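Glutathione S-transferase (Sulfitobacter, PDB 4GF0) binds glutathione and probably transfers it to electrophilic substrates, as a dimer of two identical subunits. Local coordinates at residues 43-46 against 47-51; 184-187 against 188-192; 105-108 against 109-112. All blocks are in the same frame, centred on the assembly; numbering follows the deposited sequence.

Contact 1: 43-46 against 47-51; sequences PDYL and AINPK
The carbonyl oxygen of Y45 takes two backbone N-H groups at once where the short helix 43-46 gives way to the loop before strand 56-58. N49 N donates over 2.8 Å to Y45 O in a nearly straight bond (165° at the hydrogen), lying almost on the line of the carbonyl. I48 N, also 2.8 Å from Y45 O, comes instead from well above the carbonyl plane and makes a more bent bond. Two residues back, A47 N donates to P43 O. L46 O, by contrast, faces the nitrogen of P50, which has no hydrogen to give; the proline ring packs against this oxygen, with P50 CA 3.3 Å from L46 O in a CA-H...O contact. A second such contact joins L46 CA to N49 O. The loop is then turned by N49 itself: its OD1 accepts from K51 N at 3.0 Å, an Asx turn. With CG anti to the backbone N (chi1 -180°), the N49 side chain runs alongside that of Y45, the amide steeply inclined to the phenol ring at 69°. N49 CB lies 4.0 Å from Y45 CE2, while on the same ring Y45 CD1 meets I48 CD1 at 4.2 Å. Both polar ends, Y45 OH and N49 ND2, bond to the carbonyl oxygen of R53, a residue of the glutathione pocket, so the turn is tied to the chain beside the ligand. Around it, Y45 packs on A56 of strand 56-58, I48 reaches R58 of that strand and I64 of strand 64-66, N49 touches T66, and P50 meets D147 of the second subunit.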
loop_
_atom_site.group_PDB
_atom_site.type_symbol
_atom_site.label_atom_id
_atom_site.label_comp_id
_atom_site.label_asym_id
_atom_site.label_seq_id
_atom_site.Cartn_x
_atom_site.Cartn_y
_atom_site.Cartn_z
ATOM N N PRO A 43 -22.629 -9.964 3.228
ATOM C CA PRO A 43 -23.214 -9.064 2.221
ATOM C C PRO A 43 -23.344 -7.592 2.620
ATOM O O PRO A 43 -23.006 -6.733 1.803
ATOM C CB PRO A 43 -24.604 -9.665 1.996
ATOM C CG PRO A 43 -24.379 -11.129 2.158
ATOM C CD PRO A 43 -23.297 -11.282 3.218
ATOM N N ASP A 44 -23.829 -7.296 3.825
ATOM C CA ASP A 44 -24.019 -5.905 4.239
ATOM C C ASP A 44 -22.724 -5.100 4.194
ATOM O O ASP A 44 -22.693 -3.959 3.700
ATOM C CB ASP A 44 -24.623 -5.821 5.645
ATOM C CG ASP A 44 -26.111 -6.104 5.662
ATOM O OD1 ASP A 44 -26.733 -6.103 4.580
ATOM O OD2 ASP A 44 -26.658 -6.313 6.766
ATOM N N TYR A 45 -21.654 -5.678 4.721
ATOM C CA TYR A 45 -20.378 -4.975 4.696
ATOM C C TYR A 45 -19.721 -5.041 3.313
ATOM O O TYR A 45 -19.089 -4.080 2.877
ATOM C CB TYR A 45 -19.411 -5.486 5.768
ATOM C CG TYR A 45 -18.209 -4.596 5.816
ATOM C CD1 TYR A 45 -18.333 -3.288 6.254
ATOM C CD2 TYR A 45 -16.975 -5.021 5.349
ATOM C CE1 TYR A 45 -17.245 -2.436 6.271
ATOM C CE2 TYR A 45 -15.878 -4.171 5.359
ATOM C CZ TYR A 45 -16.018 -2.886 5.829
ATOM O OH TYR A 45 -14.932 -2.028 5.835
ATOM N N LEU A 46 -19.874 -6.166 2.622
ATOM C CA LEU A 46 -19.312 -6.288 1.276
ATOM C C LEU A 46 -19.897 -5.262 0.304
ATOM O O LEU A 46 -19.244 -4.897 -0.674
ATOM C CB LEU A 46 -19.475 -7.708 0.719
ATOM C CG LEU A 46 -18.657 -8.828 1.380
ATOM C CD1 LEU A 46 -18.979 -10.179 0.754
ATOM C CD2 LEU A 46 -17.168 -8.549 1.283
ATOM N N ALA A 47 -21.118 -4.794 0.571
ATOM C CA ALA A 47 -21.729 -3.735 -0.233
ATOM C C ALA A 47 -21.005 -2.413 0.004
ATOM O O ALA A 47 -21.052 -1.502 -0.824
ATOM C CB ALA A 47 -23.219 -3.596 0.086
ATOM N N ILE A 48 -20.327 -2.309 1.142
ATOM C CA ILE A 48 -19.554 -1.114 1.450
ATOM C C ILE A 48 -18.138 -1.268 0.917
ATOM O O ILE A 48 -17.646 -0.417 0.184
ATOM C CB ILE A 48 -19.535 -0.835 2.967
ATOM C CG1 ILE A 48 -20.957 -0.512 3.438
ATOM C CG2 ILE A 48 -18.573 0.313 3.302
ATOM C CD1 ILE A 48 -21.094 -0.344 4.937
ATOM N N ASN A 49 -17.488 -2.366 1.286
ATOM C CA ASN A 49 -16.167 -2.686 0.763
ATOM C C ASN A 49 -16.126 -4.121 0.267
ATOM O O ASN A 49 -16.034 -5.054 1.072
ATOM C CB ASN A 49 -15.083 -2.484 1.822
ATOM C CG ASN A 49 -13.695 -2.805 1.288
ATOM O OD1 ASN A 49 -13.513 -2.970 0.073
ATOM N ND2 ASN A 49 -12.709 -2.878 2.183
ATOM N N PRO A 50 -16.196 -4.306 -1.062
ATOM C CA PRO A 50 -16.203 -5.652 -1.651
ATOM C C PRO A 50 -14.968 -6.478 -1.282
ATOM O O PRO A 50 -15.015 -7.701 -1.389
ATOM C CB PRO A 50 -16.216 -5.373 -3.156
ATOM C CG PRO A 50 -16.830 -4.022 -3.289
ATOM C CD PRO A 50 -16.384 -3.254 -2.079
ATOM N N LYS A 51 -13.881 -5.826 -0.866
ATOM C CA LYS A 51 -12.681 -6.555 -0.448
ATOM C C LYS A 51 -12.824 -7.170 0.943
ATOM O O LYS A 51 -12.024 -8.024 1.333
ATOM C CB LYS A 51 -11.445 -5.646 -0.522
ATOM C CG LYS A 51 -11.068 -5.286 -1.951
ATOM C CD LYS A 51 -9.923 -4.286 -2.004
ATOM C CE LYS A 51 -10.401 -2.883 -1.672
ATOM N NZ LYS A 51 -9.282 -1.903 -1.877
#

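Contact 2: 184-187 against 188-192; sequences PKIT and TFMQQ
I186 and M190 sit one turn apart on helix 184-194 of the all-helical C-terminal domain of the glutathione transferase fold, their side chains running side by side in the same direction. The backbone link between them is regular, M190 N donating to I186 O at 2.8 Å, and it is matched by T188 to P184, F189 to K185 and Q191 to T187. From M190 CB, 3.6 Å from I186 O, the chain steps to CG, which lies beside the backbone N (chi1 -61°) and therefore stays over the preceding turn, 3.1 Å from I186 O. The same CG touches I186 CG2 at 4.1 Å. Bends at chi2 and chi3 then carry the sulfur and CE away from I186, and the side chain packs on F167 and C170 of helix 162-170. I186 in turn leans on A141 and V144 of helix 123-148, and F189 joins M190 against helix 162-170 through L166. E145 accepts from the backbone N of K185 and of I186 in the first turn. On another side of the helix T187 and Q191 run alongside each other, the Q191 chain extended beyond CG until NE2 lies 3.7 Å from T187 CG2.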
loop_
_atom_site.group_PDB
_atom_site.type_symbol
_atom_site.label_atom_id
_atom_site.label_comp_id
_atom_site.label_asym_id
_atom_site.label_seq_id
_atom_site.Cartn_x
_atom_site.Cartn_y
_atom_site.Cartn_z
ATOM N N PRO A 184 15.441 0.197 20.397
ATOM C CA PRO A 184 15.384 1.450 21.162
ATOM C C PRO A 184 14.603 2.568 20.471
ATOM O O PRO A 184 13.808 3.233 21.139
ATOM C CB PRO A 184 16.864 1.836 21.357
ATOM C CG PRO A 184 17.656 0.918 20.474
ATOM C CD PRO A 184 16.821 -0.307 20.252
ATOM N N LYS A 185 14.797 2.765 19.167
ATOM C CA LYS A 185 14.075 3.829 18.473
ATOM C C LYS A 185 12.581 3.542 18.360
ATOM O O LYS A 185 11.759 4.448 18.518
ATOM C CB LYS A 185 14.701 4.137 17.111
ATOM C CG LYS A 185 16.033 4.878 17.222
ATOM C CD LYS A 185 16.437 5.494 15.894
ATOM C CE LYS A 185 16.781 4.414 14.906
ATOM N NZ LYS A 185 17.023 4.945 13.536
ATOM N N ILE A 186 12.228 2.285 18.107
ATOM C CA ILE A 186 10.822 1.896 18.087
ATOM C C ILE A 186 10.216 2.128 19.466
ATOM O O ILE A 186 9.097 2.614 19.583
ATOM C CB ILE A 186 10.630 0.419 17.657
ATOM C CG1 ILE A 186 10.990 0.251 16.179
ATOM C CG2 ILE A 186 9.188 -0.029 17.889
ATOM C CD1 ILE A 186 10.791 -1.172 15.652
ATOM N N THR A 187 10.977 1.809 20.510
ATOM C CA THR A 187 10.495 1.983 21.876
ATOM C C THR A 187 10.212 3.454 22.173
ATOM O O THR A 187 9.141 3.794 22.685
ATOM C CB THR A 187 11.487 1.424 22.899
ATOM O OG1 THR A 187 11.583 0.007 22.718
ATOM C CG2 THR A 187 11.016 1.713 24.320
ATOM N N THR A 188 11.158 4.322 21.826
ATOM C CA THR A 188 10.964 5.756 22.036
ATOM C C THR A 188 9.787 6.254 21.214
ATOM O O THR A 188 8.987 7.057 21.690
ATOM C CB THR A 188 12.224 6.560 21.682
ATOM O OG1 THR A 188 13.286 6.187 22.573
ATOM C CG2 THR A 188 11.952 8.049 21.819
ATOM N N PHE A 189 9.682 5.761 19.984
ATOM C CA PHE A 189 8.579 6.119 19.087
ATOM C C PHE A 189 7.223 5.757 19.697
ATOM O O PHE A 189 6.292 6.567 19.704
ATOM C CB PHE A 189 8.781 5.433 17.722
ATOM C CG PHE A 189 7.566 5.462 16.839
ATOM C CD1 PHE A 189 7.199 6.632 16.173
ATOM C CD2 PHE A 189 6.790 4.320 16.664
ATOM C CE1 PHE A 189 6.062 6.669 15.354
ATOM C CE2 PHE A 189 5.654 4.352 15.835
ATOM C CZ PHE A 189 5.293 5.525 15.185
ATOM N N MET A 190 7.105 4.539 20.215
ATOM C CA MET A 190 5.850 4.099 20.811
ATOM C C MET A 190 5.520 4.938 22.037
ATOM O O MET A 190 4.365 5.225 22.290
ATOM C CB MET A 190 5.912 2.616 21.201
ATOM C CG MET A 190 6.148 1.669 20.027
ATOM S SD MET A 190 4.832 1.728 18.796
ATOM C CE MET A 190 3.574 0.704 19.582
ATOM N N GLN A 191 6.528 5.327 22.800
ATOM C CA GLN A 191 6.271 6.177 23.968
ATOM C C GLN A 191 5.777 7.567 23.594
ATOM O O GLN A 191 4.924 8.132 24.286
ATOM C CB GLN A 191 7.513 6.287 24.833
ATOM C CG GLN A 191 7.868 4.972 25.490
ATOM C CD GLN A 191 9.249 4.992 26.066
ATOM O OE1 GLN A 191 10.025 5.914 25.810
ATOM N NE2 GLN A 191 9.574 3.973 26.848
ATOM N N GLN A 192 6.319 8.132 22.519
ATOM C CA GLN A 192 5.856 9.438 22.061
ATOM C C GLN A 192 4.432 9.332 21.545
ATOM O O GLN A 192 3.596 10.179 21.840
ATOM C CB GLN A 192 6.769 10.009 20.968
ATOM C CG GLN A 192 8.190 10.309 21.437
ATOM C CD GLN A 192 8.223 11.345 22.543
ATOM O OE1 GLN A 192 7.410 12.279 22.567
ATOM N NE2 GLN A 192 9.159 11.184 23.472
#

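Contact 3: 105-108 against 109-112; sequences TMHV and AHAH. With GSH (glutathione), chain D.
The C-terminal end of helix 89-111 contributes to the glutathione site through H107 and to the subunit interface through H112, which meets V108 one turn back. H112 ND1 donates to V108 O over 2.7 Å, a fairly straight bond (160°), with the oxygen lying in the imidazole plane at the ring edge and the nitrogen tilted 35° from the carbonyl plane. Because H112 CG lies beside the backbone N (chi1 -77°), the ring folds back along the helix, and its CE1 comes 3.7 Å from V108 CG1. V108 O also receives weak bonds from H112 N and from A111 N, which bonds chiefly to H107 O, so three N-H groups converge on this carbonyl near the helix end. In the preceding turn A109 N bonds to T105 O and H110 N to M106 O. Three residues apart on the same helix, the edge of the H110 ring approaches the H107 ring, H110 CD2 4.3 Å from H107 CD2, while H110 ND1 bonds to D176 and W172 stacks on H110. H107, its CG anti to the backbone N, extends from the helix to put NE2 3.4 Å from the glutathione sulfur SG2, which sits at the edge of its ring. H112 NE2 bonds to H112 NE2 of the second subunit, and V108 packs on its own counterpart there. A leucine in place of H112 would probably leave V108 O without its shortest bond and abolish the histidine-to-histidine bond between the subunits. Since ND1 donates to V108 O, the NE2-to-NE2 bond implies that the two rings probably differ in protonation, one NE2 giving a hydrogen and the other accepting it.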
loop_
_atom_site.group_PDB
_atom_site.type_symbol
_atom_site.label_atom_id
_atom_site.label_comp_id
_atom_site.label_asym_id
_atom_site.label_seq_id
_atom_site.Cartn_x
_atom_site.Cartn_y
_atom_site.Cartn_z
ATOM N N THR A 105 4.815 -5.029 2.921
ATOM C CA THR A 105 5.770 -5.948 3.539
ATOM C C THR A 105 5.430 -6.270 4.990
ATOM O O THR A 105 5.241 -7.433 5.340
ATOM C CB THR A 105 7.213 -5.405 3.453
ATOM O OG1 THR A 105 7.500 -5.042 2.098
ATOM C CG2 THR A 105 8.215 -6.465 3.896
ATOM N N MET A 106 5.352 -5.252 5.843
ATOM C CA MET A 106 5.218 -5.536 7.267
ATOM C C MET A 106 3.808 -5.996 7.641
ATOM O O MET A 106 3.650 -6.974 8.377
ATOM C CB MET A 106 5.665 -4.342 8.120
ATOM C CG MET A 106 5.899 -4.704 9.588
ATOM S SD MET A 106 6.863 -3.411 10.409
ATOM C CE MET A 106 7.041 -4.054 12.073
ATOM N N HIS A 107 2.781 -5.308 7.138
ATOM C CA HIS A 107 1.414 -5.755 7.395
ATOM C C HIS A 107 1.231 -7.119 6.749
ATOM O O HIS A 107 0.595 -8.005 7.317
ATOM C CB HIS A 107 0.381 -4.756 6.848
ATOM C CG HIS A 107 -1.027 -5.025 7.297
ATOM N ND1 HIS A 107 -2.050 -4.131 7.082
ATOM C CD2 HIS A 107 -1.574 -6.083 7.941
ATOM C CE1 HIS A 107 -3.175 -4.624 7.575
ATOM N NE2 HIS A 107 -2.915 -5.803 8.105
ATOM N N VAL A 108 1.803 -7.288 5.561
ATOM C CA VAL A 108 1.691 -8.553 4.843
ATOM C C VAL A 108 2.306 -9.714 5.633
ATOM O O VAL A 108 1.720 -10.801 5.686
ATOM C CB VAL A 108 2.295 -8.458 3.422
ATOM C CG1 VAL A 108 2.441 -9.847 2.790
ATOM C CG2 VAL A 108 1.429 -7.546 2.547
ATOM N N ALA A 109 3.463 -9.486 6.257
ATOM C CA ALA A 109 4.070 -10.499 7.121
ATOM C C ALA A 109 3.146 -10.853 8.282
ATOM O O ALA A 109 2.971 -12.027 8.613
ATOM C CB ALA A 109 5.437 -10.042 7.640
ATOM N N HIS A 110 2.556 -9.838 8.902
ATOM C CA HIS A 110 1.636 -10.054 10.019
ATOM C C HIS A 110 0.406 -10.850 9.575
ATOM O O HIS A 110 -0.094 -11.693 10.314
ATOM C CB HIS A 110 1.204 -8.710 10.608
ATOM C CG HIS A 110 0.090 -8.810 11.596
ATOM N ND1 HIS A 110 0.269 -9.233 12.894
ATOM C CD2 HIS A 110 -1.236 -8.515 11.482
ATOM C CE1 HIS A 110 -0.888 -9.209 13.536
ATOM N NE2 HIS A 110 -1.814 -8.773 12.692
ATOM N N ALA A 111 -0.059 -10.579 8.357
ATOM C CA ALA A 111 -1.291 -11.171 7.837
ATOM C C ALA A 111 -1.167 -12.673 7.658
ATOM O O ALA A 111 -2.172 -13.385 7.634
ATOM C CB ALA A 111 -1.680 -10.517 6.517
ATOM N N HIS A 112 0.063 -13.157 7.541
ATOM C CA HIS A 112 0.284 -14.593 7.383
ATOM C C HIS A 112 0.040 -15.378 8.670
ATOM O O HIS A 112 0.026 -16.615 8.658
ATOM C CB HIS A 112 1.682 -14.876 6.823
ATOM C CG HIS A 112 1.801 -14.618 5.360
ATOM N ND1 HIS A 112 1.836 -13.342 4.816
ATOM C CD2 HIS A 112 1.854 -15.467 4.307
ATOM C CE1 HIS A 112 1.929 -13.428 3.506
ATOM N NE2 HIS A 112 1.944 -14.710 3.169
HETATM N N1 GSH D . -4.243 -3.332 2.251
HETATM C CA1 GSH D . -5.311 -3.097 3.196
HETATM C C1 GSH D . -5.142 -1.756 3.835
HETATM O O11 GSH D . -6.152 -1.063 4.136
HETATM O O12 GSH D . -3.987 -1.323 4.098
HETATM C CB1 GSH D . -5.280 -4.142 4.287
HETATM C CG1 GSH D . -6.658 -4.147 4.952
HETATM C CD1 GSH D . -6.766 -5.364 5.878
HETATM O OE1 GSH D . -6.362 -6.471 5.519
HETATM N N2 GSH D . -7.359 -5.186 7.200
HETATM C CA2 GSH D . -7.479 -6.323 8.081
HETATM C C2 GSH D . -8.818 -6.960 7.817
HETATM O O2 GSH D . -9.768 -6.287 7.440
HETATM C CB2 GSH D . -7.403 -5.902 9.513
HETATM S SG2 GSH D . -5.764 -5.298 9.880
HETATM N N3 GSH D . -9.012 -8.394 7.987
HETATM C CA3 GSH D . -10.333 -8.954 7.727
HETATM C C3 GSH D . -10.238 -10.290 7.033
HETATM O O31 GSH D . -9.168 -10.633 6.453
HETATM O O32 GSH D . -11.245 -11.067 7.012
#

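Along the chain the order is contact 1, contact 3, contact 2. Contact 1 belongs to the thioredoxin-like N-terminal domain, just before strand 56-58 of its four-stranded mixed sheet; contacts 3 and 2 lie on helices 89-111 and 184-194. Contacts 1 and 2 are on opposite sides of the chain's centre, their own centres 36 Å apart. Contact 3 lies off the line joining them, its centre 23 Å from that of contact 1 and 21 Å from that of contact 2, and none touches another. Contacts 1 and 3 both meet the second subunit; H107 touches glutathione, while the N49 side chain stays about 7 Å away, and 184-192 packs on other helices without touching that subunit.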